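Side-chain contacts in 2-pyrone-4,6-dicarboxylic acid hydrolase, putative (Pseudomonas putida, PDB 2FFI), which is probably a 2-pyrone-4,6-dicarboxylate lactonase, a TIM-barrel hydrolase of the amidohydrolase family, although its function has not been established: residues 43-46 with 47-51; 77-80 with 81-84; 20-24 with 25-29; 268-271 with 272-276; 59-62 with 63-67. All coordinates share one frame; numbering follows the deposited sequence.

Along the chain the order is contact 3, contact 1, contact 5, contact 2 and, far later, contact 4. The first four follow the start of the TIM barrel: the loop after strand 15-16 with helix 24-29, helix 42-51, the loop after strand 56-57, and the turn that leaves helix 70-78. Contacts 3 and 5 have centres about 12 Å apart and lie near a bound phosphate. Contacts 1 and 2, with centres about 13 Å apart, join through Leu46 and Val79. Contact 4, on the last helix, 262-276, is about 22 Å from contact 5 (centres) and across the centre of the chain from it, yet packs against strand 15-16, so both ends of the barrel sequence meet.

Contact 1 of 5, residues 43-46 with 47-51; sequences GDYL and GQLRA
Leu49 lies over one face of the Tyr45 ring, one helical turn further on. Its CG stands 3.9 Å from the ring centroid and 20° off the ring normal, a CH-pi contact displaced toward the rim. Beyond CG the leucine forks along the phenol: CD1 is 3.8 Å from Tyr45 CE2, while CD2 is 3.6 Å from Tyr45 CZ. The ring reaches this place because Tyr45 CG is anti to the backbone N (chi1 175°), which carries the ring outward from the helix and slightly toward its C-terminal end, beside Leu49. Leu46 CD1 is more distant from Leu49 CD1, at 4.4 Å. Backbone bonds set the spacing underneath: Leu49 N donates to Tyr45 O at 2.9 Å, and Gln48 N to Asp44 O at 2.9 Å. Further out, Asp16 takes a hydrogen bond with the tyrosine hydroxyl, which fixes the far end of the ring, and Trp237 meets the ring at an inclination of about 30°. Phe248 of helix 248-258 touches both Tyr45 and Leu49. Tyr45 and Leu49 are thus an i to i+4 pair on the buried side of an amphipathic helix, turned inward in the helical layer of a TIM barrel.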
loop_
_atom_site.group_PDB
_atom_site.type_symbol
_atom_site.label_atom_id
_atom_site.label_comp_id
_atom_site.label_asym_id
_atom_site.label_seq_id
_atom_site.Cartn_x
_atom_site.Cartn_y
_atom_site.Cartn_z
ATOM N N GLY A 43 -5.397 15.934 -9.609
ATOM C CA GLY A 43 -6.365 16.872 -9.077
ATOM C C GLY A 43 -7.527 16.212 -8.353
ATOM O O GLY A 43 -7.906 16.612 -7.243
ATOM N N ASP A 44 -8.117 15.195 -8.967
ATOM C CA ASP A 44 -9.246 14.556 -8.316
ATOM C C ASP A 44 -8.846 13.974 -6.975
ATOM O O ASP A 44 -9.527 14.184 -5.973
ATOM C CB ASP A 44 -9.845 13.463 -9.200
ATOM C CG ASP A 44 -10.538 14.017 -10.436
ATOM O OD1 ASP A 44 -11.242 13.227 -11.108
ATOM O OD2 ASP A 44 -10.376 15.225 -10.743
ATOM N N TYR A 45 -7.742 13.237 -6.955
ATOM C CA TYR A 45 -7.259 12.620 -5.726
ATOM C C TYR A 45 -6.965 13.660 -4.653
ATOM O O TYR A 45 -7.344 13.496 -3.495
ATOM C CB TYR A 45 -5.994 11.827 -6.010
ATOM C CG TYR A 45 -5.379 11.257 -4.767
ATOM C CD1 TYR A 45 -6.114 10.433 -3.924
ATOM C CD2 TYR A 45 -4.059 11.539 -4.429
ATOM C CE1 TYR A 45 -5.543 9.905 -2.769
ATOM C CE2 TYR A 45 -3.486 11.015 -3.288
ATOM C CZ TYR A 45 -4.229 10.205 -2.469
ATOM O OH TYR A 45 -3.665 9.681 -1.348
ATOM N N LEU A 46 -6.276 14.723 -5.051
ATOM C CA LEU A 46 -5.942 15.790 -4.138
ATOM C C LEU A 46 -7.226 16.384 -3.586
ATOM O O LEU A 46 -7.299 16.734 -2.411
ATOM C CB LEU A 46 -5.113 16.844 -4.867
ATOM C CG LEU A 46 -3.598 16.771 -4.645
ATOM C CD1 LEU A 46 -3.157 15.339 -4.560
ATOM C CD2 LEU A 46 -2.879 17.507 -5.758
ATOM N N GLY A 47 -8.247 16.483 -4.430
ATOM C CA GLY A 47 -9.519 17.033 -3.981
ATOM C C GLY A 47 -10.187 16.137 -2.951
ATOM O O GLY A 47 -10.599 16.585 -1.882
ATOM N N GLN A 48 -10.303 14.862 -3.291
ATOM C CA GLN A 48 -10.879 13.881 -2.410
ATOM C C GLN A 48 -10.131 13.840 -1.093
ATOM O O GLN A 48 -10.725 13.540 -0.065
ATOM C CB GLN A 48 -10.818 12.519 -3.083
ATOM C CG GLN A 48 -11.756 12.401 -4.242
ATOM C CD GLN A 48 -13.204 12.525 -3.792
ATOM O OE1 GLN A 48 -13.881 13.524 -4.063
ATOM N NE2 GLN A 48 -13.685 11.501 -3.089
ATOM N N LEU A 49 -8.822 14.112 -1.126
ATOM C CA LEU A 49 -8.009 14.108 0.099
ATOM C C LEU A 49 -8.408 15.255 1.032
ATOM O O LEU A 49 -8.788 15.011 2.174
ATOM C CB LEU A 49 -6.488 14.233 -0.195
ATOM C CG LEU A 49 -5.548 13.085 -0.595
ATOM C CD1 LEU A 49 -4.143 13.621 -0.670
ATOM C CD2 LEU A 49 -5.615 11.942 0.393
ATOM N N ARG A 50 -8.328 16.500 0.554
ATOM C CA ARG A 50 -8.647 17.634 1.413
ATOM C C ARG A 50 -10.078 17.608 1.842
ATOM O O ARG A 50 -10.412 18.063 2.939
ATOM C CB ARG A 50 -8.357 18.973 0.737
ATOM C CG ARG A 50 -8.899 19.125 -0.664
ATOM C CD ARG A 50 -8.971 20.600 -1.055
ATOM N NE ARG A 50 -7.830 21.386 -0.586
ATOM C CZ ARG A 50 -6.589 21.294 -1.069
ATOM N NH1 ARG A 50 -6.311 20.434 -2.050
ATOM N NH2 ARG A 50 -5.620 22.073 -0.578
ATOM N N ALA A 51 -10.920 17.045 0.987
ATOM C CA ALA A 51 -12.331 16.971 1.271
ATOM C C ALA A 51 -12.620 16.060 2.443
ATOM O O ALA A 51 -13.674 16.174 3.062
ATOM C CB ALA A 51 -13.077 16.507 0.034
#

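Contact 2 of 5, residues 77-80 with 81-84; sequences QTVP and GQLR
Val79 and Gln82 face each other across the turn that takes the chain from helix 70-78 of the TIM barrel to an extended run beside Gly57. By its backbone angles Val79-Gln82 is a type II beta turn, with Pro80 and Gly81 at the corners; Gly81 has a positive phi of 83°, and its lack of a CB keeps the carbonyl O of Pro80 clear of a clash. Gln82 leaves the turn with its CB 3.7 Å from Val79 O and 4.1 Å from Val79 CB. The next atom, CG, stands opposite the amide nitrogen (chi1 -176°), and from there the chain runs out extended, crossing the valine at a slant. At its tip OE1 rests against hydrocarbon, 3.7 Å from both CB and CG1 of Val79. The other amide atom, NE2, is hydrogen-bonded to the backbone oxygen of Ser55, a bond that ties the turn to the neighbouring part of the barrel. Close to the corner, Gln82 N makes a weak bond to Pro80 O, at 3.0 Å. Val79 also touches Leu42 and Leu46 of helix 42-51, and its second methyl turns to the buried Leu83, where Val79 CG2 meets Leu83 CD1 at 3.4 Å.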
loop_
_atom_site.group_PDB
_atom_site.type_symbol
_atom_site.label_atom_id
_atom_site.label_comp_id
_atom_site.label_asym_id
_atom_site.label_seq_id
_atom_site.Cartn_x
_atom_site.Cartn_y
_atom_site.Cartn_z
ATOM N N GLN A 77 6.347 15.486 -8.450
ATOM C CA GLN A 77 6.974 16.791 -8.609
ATOM C C GLN A 77 5.918 17.905 -8.671
ATOM O O GLN A 77 6.183 19.046 -8.269
ATOM C CB GLN A 77 7.817 16.810 -9.887
ATOM C CG GLN A 77 8.642 15.568 -10.116
ATOM C CD GLN A 77 9.236 15.518 -11.515
ATOM O OE1 GLN A 77 8.676 16.084 -12.461
ATOM N NE2 GLN A 77 10.368 14.826 -11.654
ATOM N N THR A 78 4.733 17.562 -9.180
ATOM C CA THR A 78 3.624 18.503 -9.315
ATOM C C THR A 78 3.226 19.077 -7.954
ATOM O O THR A 78 2.951 20.267 -7.819
ATOM C CB THR A 78 2.424 17.806 -9.984
ATOM O OG1 THR A 78 2.693 17.665 -11.383
ATOM C CG2 THR A 78 1.147 18.599 -9.807
ATOM N N VAL A 79 3.209 18.223 -6.944
ATOM C CA VAL A 79 2.886 18.653 -5.599
ATOM C C VAL A 79 4.006 18.160 -4.703
ATOM O O VAL A 79 3.881 17.134 -4.021
ATOM C CB VAL A 79 1.559 18.068 -5.114
ATOM C CG1 VAL A 79 0.405 18.799 -5.769
ATOM C CG2 VAL A 79 1.497 16.578 -5.442
ATOM N N PRO A 80 5.132 18.889 -4.704
ATOM C CA PRO A 80 6.300 18.530 -3.890
ATOM C C PRO A 80 6.045 18.471 -2.378
ATOM O O PRO A 80 5.388 19.339 -1.811
ATOM C CB PRO A 80 7.319 19.598 -4.281
ATOM C CG PRO A 80 6.451 20.787 -4.610
ATOM C CD PRO A 80 5.360 20.156 -5.428
ATOM N N GLY A 81 6.578 17.433 -1.741
ATOM C CA GLY A 81 6.419 17.276 -0.313
ATOM C C GLY A 81 5.106 16.642 0.082
ATOM O O GLY A 81 5.064 15.817 0.995
ATOM N N GLN A 82 4.034 17.002 -0.616
ATOM C CA GLN A 82 2.701 16.479 -0.304
ATOM C C GLN A 82 2.507 14.978 -0.509
ATOM O O GLN A 82 1.680 14.363 0.156
ATOM C CB GLN A 82 1.637 17.252 -1.105
ATOM C CG GLN A 82 0.195 16.842 -0.789
ATOM C CD GLN A 82 -0.836 17.913 -1.150
ATOM O OE1 GLN A 82 -0.781 18.503 -2.235
ATOM N NE2 GLN A 82 -1.798 18.152 -0.246
ATOM N N LEU A 83 3.284 14.381 -1.402
ATOM C CA LEU A 83 3.133 12.964 -1.674
ATOM C C LEU A 83 4.449 12.223 -1.661
ATOM O O LEU A 83 5.508 12.840 -1.752
ATOM C CB LEU A 83 2.486 12.772 -3.042
ATOM C CG LEU A 83 1.121 13.418 -3.253
ATOM C CD1 LEU A 83 0.693 13.308 -4.714
ATOM C CD2 LEU A 83 0.113 12.751 -2.321
ATOM N N ARG A 84 4.383 10.896 -1.558
ATOM C CA ARG A 84 5.598 10.093 -1.586
ATOM C C ARG A 84 5.498 9.023 -2.658
ATOM O O ARG A 84 6.304 8.977 -3.585
ATOM C CB ARG A 84 5.882 9.448 -0.233
ATOM C CG ARG A 84 6.365 10.435 0.812
ATOM C CD ARG A 84 7.652 11.138 0.401
ATOM N NE ARG A 84 8.054 12.050 1.458
ATOM C CZ ARG A 84 7.998 13.372 1.364
ATOM N NH1 ARG A 84 8.379 14.126 2.393
ATOM N NH2 ARG A 84 7.592 13.939 0.236
#

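Contact 3 of 5, residues 20-24 with 25-29; sequences HVFSR and GLNLA. With PO4 (phosphate ion), chain C.
Phe22 and Asn27 cross at about a right angle, the ring and amide planes inclined by 47°. ND2 of Asn27 approaches the ring obliquely and comes nearest to Phe22 CD1, at 3.3 Å. Phe64 meets the same ring edge-to-face. Arg24 and Leu28 instead lie side by side and point the same way. The arginine is extended from CG to NE, and Leu28 CD1 covers one face of its guanidinium, 3.8 Å from NH1 and offset toward the rim; NH1 also makes a weak bond to Asn37 O. Between these pairs Ser23 is the N-cap of helix 24-29. Its OG accepts a weak capping bond from Gly25 N at 3.4 Å, while its carbonyl O takes Asn27 N at 2.8 Å. Three residues before the cap, His20 turns away from the helix to a phosphate ion, probably from the crystallisation liquor: NE2 gives weak bonds to O1 at 2.8 Å and O4 at 3.0 Å. ND1 is hydrogen-bonded to Val60 O, which holds the ring's rotation and directs NE2 toward the phosphate. His18 and His20 resemble the HxH motif found at the C-terminal end of the first barrel strand in amidohydrolases. Since Arg110 and His167 also bind the phosphate, the grouping suggests a pocket able to hold an anion, which would be consistent with the dicarboxylate substrate assigned to the family.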
loop_
_atom_site.group_PDB
_atom_site.type_symbol
_atom_site.label_atom_id
_atom_site.label_comp_id
_atom_site.label_asym_id
_atom_site.label_seq_id
_atom_site.Cartn_x
_atom_site.Cartn_y
_atom_site.Cartn_z
ATOM N N HIS A 20 -3.869 5.346 -6.144
ATOM C CA HIS A 20 -3.416 5.353 -7.528
ATOM C C HIS A 20 -3.915 6.564 -8.312
ATOM O O HIS A 20 -4.973 7.104 -8.007
ATOM C CB HIS A 20 -3.912 4.085 -8.237
ATOM C CG HIS A 20 -3.571 2.820 -7.527
ATOM N ND1 HIS A 20 -2.269 2.391 -7.367
ATOM C CD2 HIS A 20 -4.346 1.921 -6.874
ATOM C CE1 HIS A 20 -2.259 1.292 -6.639
ATOM N NE2 HIS A 20 -3.506 0.986 -6.325
ATOM N N VAL A 21 -3.149 6.984 -9.315
ATOM C CA VAL A 21 -3.555 8.080 -10.185
ATOM C C VAL A 21 -3.129 7.698 -11.600
ATOM O O VAL A 21 -2.116 7.028 -11.785
ATOM C CB VAL A 21 -2.927 9.480 -9.776
ATOM C CG1 VAL A 21 -3.379 9.865 -8.383
ATOM C CG2 VAL A 21 -1.392 9.464 -9.878
ATOM N N PHE A 22 -3.926 8.090 -12.589
ATOM C CA PHE A 22 -3.627 7.799 -13.994
ATOM C C PHE A 22 -4.629 8.539 -14.855
ATOM O O PHE A 22 -5.780 8.640 -14.487
ATOM C CB PHE A 22 -3.659 6.276 -14.259
ATOM C CG PHE A 22 -4.837 5.567 -13.643
ATOM C CD1 PHE A 22 -6.063 5.518 -14.296
ATOM C CD2 PHE A 22 -4.707 4.925 -12.417
ATOM C CE1 PHE A 22 -7.139 4.838 -13.743
ATOM C CE2 PHE A 22 -5.780 4.242 -11.853
ATOM C CZ PHE A 22 -7.000 4.199 -12.524
ATOM N N SER A 23 -4.179 9.071 -15.989
ATOM C CA SER A 23 -5.049 9.833 -16.878
ATOM C C SER A 23 -5.684 9.000 -17.993
ATOM O O SER A 23 -5.011 8.205 -18.647
ATOM C CB SER A 23 -4.267 10.995 -17.490
ATOM O OG SER A 23 -5.108 11.810 -18.284
ATOM N N ARG A 24 -6.986 9.189 -18.195
ATOM C CA ARG A 24 -7.740 8.472 -19.223
ATOM C C ARG A 24 -7.222 8.855 -20.610
ATOM O O ARG A 24 -7.213 8.036 -21.536
ATOM C CB ARG A 24 -9.239 8.795 -19.082
ATOM C CG ARG A 24 -10.149 8.298 -20.205
ATOM C CD ARG A 24 -11.621 8.578 -19.878
ATOM N NE ARG A 24 -12.496 8.542 -21.052
ATOM C CZ ARG A 24 -12.690 7.479 -21.830
ATOM N NH1 ARG A 24 -12.068 6.339 -21.570
ATOM N NH2 ARG A 24 -13.509 7.557 -22.876
ATOM N N GLY A 25 -6.790 10.104 -20.746
ATOM C CA GLY A 25 -6.249 10.558 -22.015
ATOM C C GLY A 25 -4.915 9.877 -22.290
ATOM O O GLY A 25 -4.565 9.621 -23.447
ATOM N N LEU A 26 -4.172 9.590 -21.221
ATOM C CA LEU A 26 -2.881 8.915 -21.321
ATOM C C LEU A 26 -3.087 7.413 -21.517
ATOM O O LEU A 26 -2.313 6.759 -22.209
ATOM C CB LEU A 26 -2.040 9.174 -20.057
ATOM C CG LEU A 26 -0.748 8.365 -19.817
ATOM C CD1 LEU A 26 0.183 8.426 -21.031
ATOM C CD2 LEU A 26 -0.050 8.921 -18.585
ATOM N N ASN A 27 -4.137 6.876 -20.901
ATOM C CA ASN A 27 -4.456 5.459 -21.018
ATOM C C ASN A 27 -5.054 5.188 -22.405
ATOM O O ASN A 27 -5.228 4.034 -22.790
ATOM C CB ASN A 27 -5.453 5.029 -19.921
ATOM C CG ASN A 27 -4.935 5.302 -18.500
ATOM O OD1 ASN A 27 -3.728 5.239 -18.232
ATOM N ND2 ASN A 27 -5.858 5.581 -17.579
ATOM N N LEU A 28 -5.370 6.257 -23.137
ATOM C CA LEU A 28 -5.935 6.159 -24.487
ATOM C C LEU A 28 -4.897 6.585 -25.526
ATOM O O LEU A 28 -4.880 6.076 -26.649
ATOM C CB LEU A 28 -7.193 7.037 -24.622
ATOM C CG LEU A 28 -8.546 6.522 -24.110
ATOM C CD1 LEU A 28 -9.606 7.609 -24.209
ATOM C CD2 LEU A 28 -8.955 5.313 -24.937
ATOM N N ALA A 29 -4.034 7.524 -25.154
ATOM C CA ALA A 29 -2.987 7.990 -26.054
ATOM C C ALA A 29 -1.848 6.969 -26.129
ATOM O O ALA A 29 -1.275 6.761 -27.193
ATOM C CB ALA A 29 -2.454 9.338 -25.587
HETATM P P PO4 C . -4.570 -2.152 -5.531
HETATM O O1 PO4 C . -3.194 -1.717 -5.880
HETATM O O2 PO4 C . -4.840 -3.487 -6.122
HETATM O O3 PO4 C . -4.703 -2.237 -4.058
HETATM O O4 PO4 C . -5.542 -1.169 -6.070
#

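Contact 4 of 5, residues 268-271 with 272-276; sequences LLLD and TARAL
Leu270 O receives the N-H of Arg274 at 2.7 Å, an i to i+4 bond just after a wider pi-type turn at 268-271. The pattern that follows is mixed: Ala275 N bonds only weakly to Asp271 O, at 3.1 Å, and Thr272 O accepts from both Ala275 N and Leu276 N. The side chains of Asp271 and Arg274 bridge the same turn. They run alongside each other, and Arg274 NH1 donates to Asp271 OD1 at 3.2 Å in a weak but straight hydrogen bond (169°) that is part of a salt bridge. OD1 lies at the edge of the guanidinium, in its plane, although the two planar groups are turned 72° apart. NH1 alone is bonded; Arg274 NE is 4.1 Å from Asp271 OD1. A bend at chi3 (54°) brings the guanidinium back over the helix, where Asp271 O stands over the centre of one of its faces. Asp271 is exposed, while Arg274, with Leu270 and Ala273, lies on Ile15 of strand 15-16. Thr272 touches Met232 of strand 231-234 and Trp195 of strand 194-199, placing helix 262-276 against both the first and the last strands of the barrel.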
loop_
_atom_site.group_PDB
_atom_site.type_symbol
_atom_site.label_atom_id
_atom_site.label_comp_id
_atom_site.label_asym_id
_atom_site.label_seq_id
_atom_site.Cartn_x
_atom_site.Cartn_y
_atom_site.Cartn_z
ATOM N N LEU A 268 -2.882 5.147 12.721
ATOM C CA LEU A 268 -3.287 4.684 11.414
ATOM C C LEU A 268 -3.438 5.787 10.388
ATOM O O LEU A 268 -3.323 5.533 9.177
ATOM C CB LEU A 268 -4.601 3.907 11.512
ATOM C CG LEU A 268 -4.648 2.663 12.406
ATOM C CD1 LEU A 268 -6.064 2.112 12.409
ATOM C CD2 LEU A 268 -3.668 1.614 11.930
ATOM N N LEU A 269 -3.683 7.011 10.844
ATOM C CA LEU A 269 -3.888 8.103 9.905
ATOM C C LEU A 269 -2.730 9.074 9.802
ATOM O O LEU A 269 -2.722 9.936 8.931
ATOM C CB LEU A 269 -5.150 8.867 10.280
ATOM C CG LEU A 269 -6.438 8.072 10.560
ATOM C CD1 LEU A 269 -7.557 9.093 10.698
ATOM C CD2 LEU A 269 -6.774 7.076 9.437
ATOM N N LEU A 270 -1.732 8.923 10.660
ATOM C CA LEU A 270 -0.613 9.835 10.611
ATOM C C LEU A 270 0.735 9.283 11.094
ATOM O O LEU A 270 1.637 9.038 10.294
ATOM C CB LEU A 270 -0.962 11.084 11.413
ATOM C CG LEU A 270 0.074 12.206 11.337
ATOM C CD1 LEU A 270 0.033 12.856 9.978
ATOM C CD2 LEU A 270 -0.214 13.199 12.400
ATOM N N ASP A 271 0.868 9.118 12.409
ATOM C CA ASP A 271 2.101 8.642 13.028
ATOM C C ASP A 271 2.837 7.563 12.260
ATOM O O ASP A 271 3.941 7.805 11.778
ATOM C CB ASP A 271 1.813 8.184 14.454
ATOM C CG ASP A 271 1.613 9.355 15.408
ATOM O OD1 ASP A 271 1.408 10.490 14.904
ATOM O OD2 ASP A 271 1.662 9.139 16.652
ATOM N N THR A 272 2.239 6.383 12.144
ATOM C CA THR A 272 2.871 5.303 11.408
ATOM C C THR A 272 3.290 5.689 9.995
ATOM O O THR A 272 4.470 5.678 9.679
ATOM C CB THR A 272 1.950 4.084 11.323
ATOM O OG1 THR A 272 1.601 3.665 12.645
ATOM C CG2 THR A 272 2.650 2.930 10.633
ATOM N N ALA A 273 2.343 6.034 9.136
ATOM C CA ALA A 273 2.725 6.376 7.781
ATOM C C ALA A 273 3.766 7.481 7.756
ATOM O O ALA A 273 4.637 7.491 6.888
ATOM C CB ALA A 273 1.514 6.784 6.976
ATOM N N ARG A 274 3.689 8.414 8.703
ATOM C CA ARG A 274 4.647 9.528 8.759
ATOM C C ARG A 274 6.091 9.070 8.988
ATOM O O ARG A 274 7.037 9.726 8.562
ATOM C CB ARG A 274 4.250 10.514 9.858
ATOM C CG ARG A 274 5.264 11.624 10.119
ATOM C CD ARG A 274 4.690 12.634 11.078
ATOM N NE ARG A 274 4.233 11.971 12.299
ATOM C CZ ARG A 274 5.037 11.302 13.116
ATOM N NH1 ARG A 274 4.549 10.720 14.202
ATOM N NH2 ARG A 274 6.334 11.223 12.843
ATOM N N ALA A 275 6.255 7.947 9.674
ATOM C CA ALA A 275 7.584 7.421 9.929
ATOM C C ALA A 275 8.104 6.679 8.694
ATOM O O ALA A 275 9.114 7.071 8.111
ATOM C CB ALA A 275 7.561 6.498 11.134
ATOM N N LEU A 276 7.401 5.625 8.288
ATOM C CA LEU A 276 7.796 4.818 7.132
ATOM C C LEU A 276 8.092 5.622 5.872
ATOM O O LEU A 276 9.033 5.318 5.141
ATOM C CB LEU A 276 6.709 3.789 6.812
ATOM C CG LEU A 276 7.121 2.638 5.901
ATOM C CD1 LEU A 276 8.080 1.758 6.682
ATOM C CD2 LEU A 276 5.905 1.849 5.443
#

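Contact 5 of 5, residues 59-62 with 63-67; sequences LVQP and SFLGT
The Phe64 ring has Pro62 CG over one face, while Pro62 CB is the proline atom nearest to it, 3.7 Å from Phe64 CE2. The second flat group, the Gln61 amide, works through its edge: NE2 donates to Gly66 O at 2.7 Å, almost perfectly straight (177°) and with the oxygen in the amide plane. Seen from the acceptor the same bond is less regular, since NE2 stands above the carbonyl plane of Gly66, 44° out of it. NE2 is also hydrogen-bonded to Asp68 O, so two backbone oxygens hold the amide in position. The glutamine chain starts out trans to its own N (chi1 171°), and the bend at chi2 then brings the amide to Leu65 and Gly66. There it crosses Leu65 at about a right angle, with Gln61 NE2 3.4 Å from Leu65 CB. Apolar contact is made by Pro62 CG and Leu65 CD1, at 3.3 Å, the proline ring and the leucine lying at a slant to each other. Backbone bonds wind the chain into the short 3-10 turn 63-65, with Leu65 N donating to Pro62 O at 3.0 Å and Gly66 N to Ser63 O at 2.9 Å. Gly66 then turns the chain with a positive phi. Ser63, at the start of the 3-10 segment, has its side chain about 5 Å from the bound phosphate. The whole is a compact loop that follows strand 56-57 and leads to helix 70-78, held from within by a buried glutamine. In TIM-barrel enzymes such strand-to-helix loops border the active-site mouth, and the nearby phosphate is consistent with that place here.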
loop_
_atom_site.group_PDB
_atom_site.type_symbol
_atom_site.label_atom_id
_atom_site.label_comp_id
_atom_site.label_asym_id
_atom_site.label_seq_id
_atom_site.Cartn_x
_atom_site.Cartn_y
_atom_site.Cartn_z
ATOM N N LEU A 59 1.343 7.796 -3.474
ATOM C CA LEU A 59 0.921 7.299 -4.782
ATOM C C LEU A 59 1.576 5.953 -5.031
ATOM O O LEU A 59 2.783 5.841 -5.068
ATOM C CB LEU A 59 1.344 8.270 -5.892
ATOM C CG LEU A 59 0.794 9.702 -5.858
ATOM C CD1 LEU A 59 1.324 10.505 -7.028
ATOM C CD2 LEU A 59 -0.737 9.651 -5.881
ATOM N N VAL A 60 0.788 4.911 -5.183
ATOM C CA VAL A 60 1.391 3.632 -5.463
ATOM C C VAL A 60 1.229 3.395 -6.951
ATOM O O VAL A 60 0.244 3.823 -7.561
ATOM C CB VAL A 60 0.728 2.502 -4.657
ATOM C CG1 VAL A 60 1.219 1.165 -5.139
ATOM C CG2 VAL A 60 1.052 2.671 -3.172
ATOM N N GLN A 61 2.221 2.755 -7.545
ATOM C CA GLN A 61 2.169 2.463 -8.969
ATOM C C GLN A 61 0.995 1.516 -9.250
ATOM O O GLN A 61 0.846 0.482 -8.592
ATOM C CB GLN A 61 3.490 1.821 -9.421
ATOM C CG GLN A 61 3.472 1.287 -10.842
ATOM C CD GLN A 61 3.368 2.382 -11.878
ATOM O OE1 GLN A 61 2.856 3.475 -11.606
ATOM N NE2 GLN A 61 3.844 2.091 -13.086
ATOM N N PRO A 62 0.129 1.876 -10.211
ATOM C CA PRO A 62 -1.013 1.018 -10.538
ATOM C C PRO A 62 -0.529 -0.164 -11.399
ATOM O O PRO A 62 0.224 0.031 -12.351
ATOM C CB PRO A 62 -1.954 1.970 -11.280
ATOM C CG PRO A 62 -1.026 2.933 -11.933
ATOM C CD PRO A 62 0.062 3.167 -10.925
ATOM N N SER A 63 -0.952 -1.383 -11.070
ATOM C CA SER A 63 -0.525 -2.572 -11.817
ATOM C C SER A 63 -0.549 -2.476 -13.336
ATOM O O SER A 63 0.437 -2.816 -13.992
ATOM C CB SER A 63 -1.353 -3.789 -11.423
ATOM O OG SER A 63 -1.165 -4.110 -10.061
ATOM N N PHE A 64 -1.661 -2.024 -13.907
ATOM C CA PHE A 64 -1.763 -1.947 -15.367
ATOM C C PHE A 64 -0.749 -1.045 -16.077
ATOM O O PHE A 64 -0.799 -0.907 -17.288
ATOM C CB PHE A 64 -3.184 -1.533 -15.766
ATOM C CG PHE A 64 -3.522 -0.111 -15.425
ATOM C CD1 PHE A 64 -3.181 0.921 -16.288
ATOM C CD2 PHE A 64 -4.189 0.195 -14.250
ATOM C CE1 PHE A 64 -3.498 2.239 -15.991
ATOM C CE2 PHE A 64 -4.511 1.516 -13.941
ATOM C CZ PHE A 64 -4.166 2.537 -14.816
ATOM N N LEU A 65 0.159 -0.434 -15.324
ATOM C CA LEU A 65 1.156 0.451 -15.902
ATOM C C LEU A 65 2.543 -0.199 -15.854
ATOM O O LEU A 65 3.490 0.270 -16.492
ATOM C CB LEU A 65 1.158 1.813 -15.174
ATOM C CG LEU A 65 -0.036 2.733 -15.464
ATOM C CD1 LEU A 65 0.128 4.123 -14.810
ATOM C CD2 LEU A 65 -0.156 2.901 -16.966
ATOM N N GLY A 66 2.645 -1.288 -15.097
ATOM C CA GLY A 66 3.896 -2.005 -14.976
ATOM C C GLY A 66 5.035 -1.141 -14.495
ATOM O O GLY A 66 4.893 -0.409 -13.523
ATOM N N THR A 67 6.168 -1.208 -15.188
ATOM C CA THR A 67 7.346 -0.443 -14.796
ATOM C C THR A 67 7.347 1.025 -15.207
ATOM O O THR A 67 8.194 1.794 -14.760
ATOM C CB THR A 67 8.610 -1.103 -15.322
ATOM O OG1 THR A 67 8.646 -2.453 -14.854
ATOM C CG2 THR A 67 9.831 -0.394 -14.791
#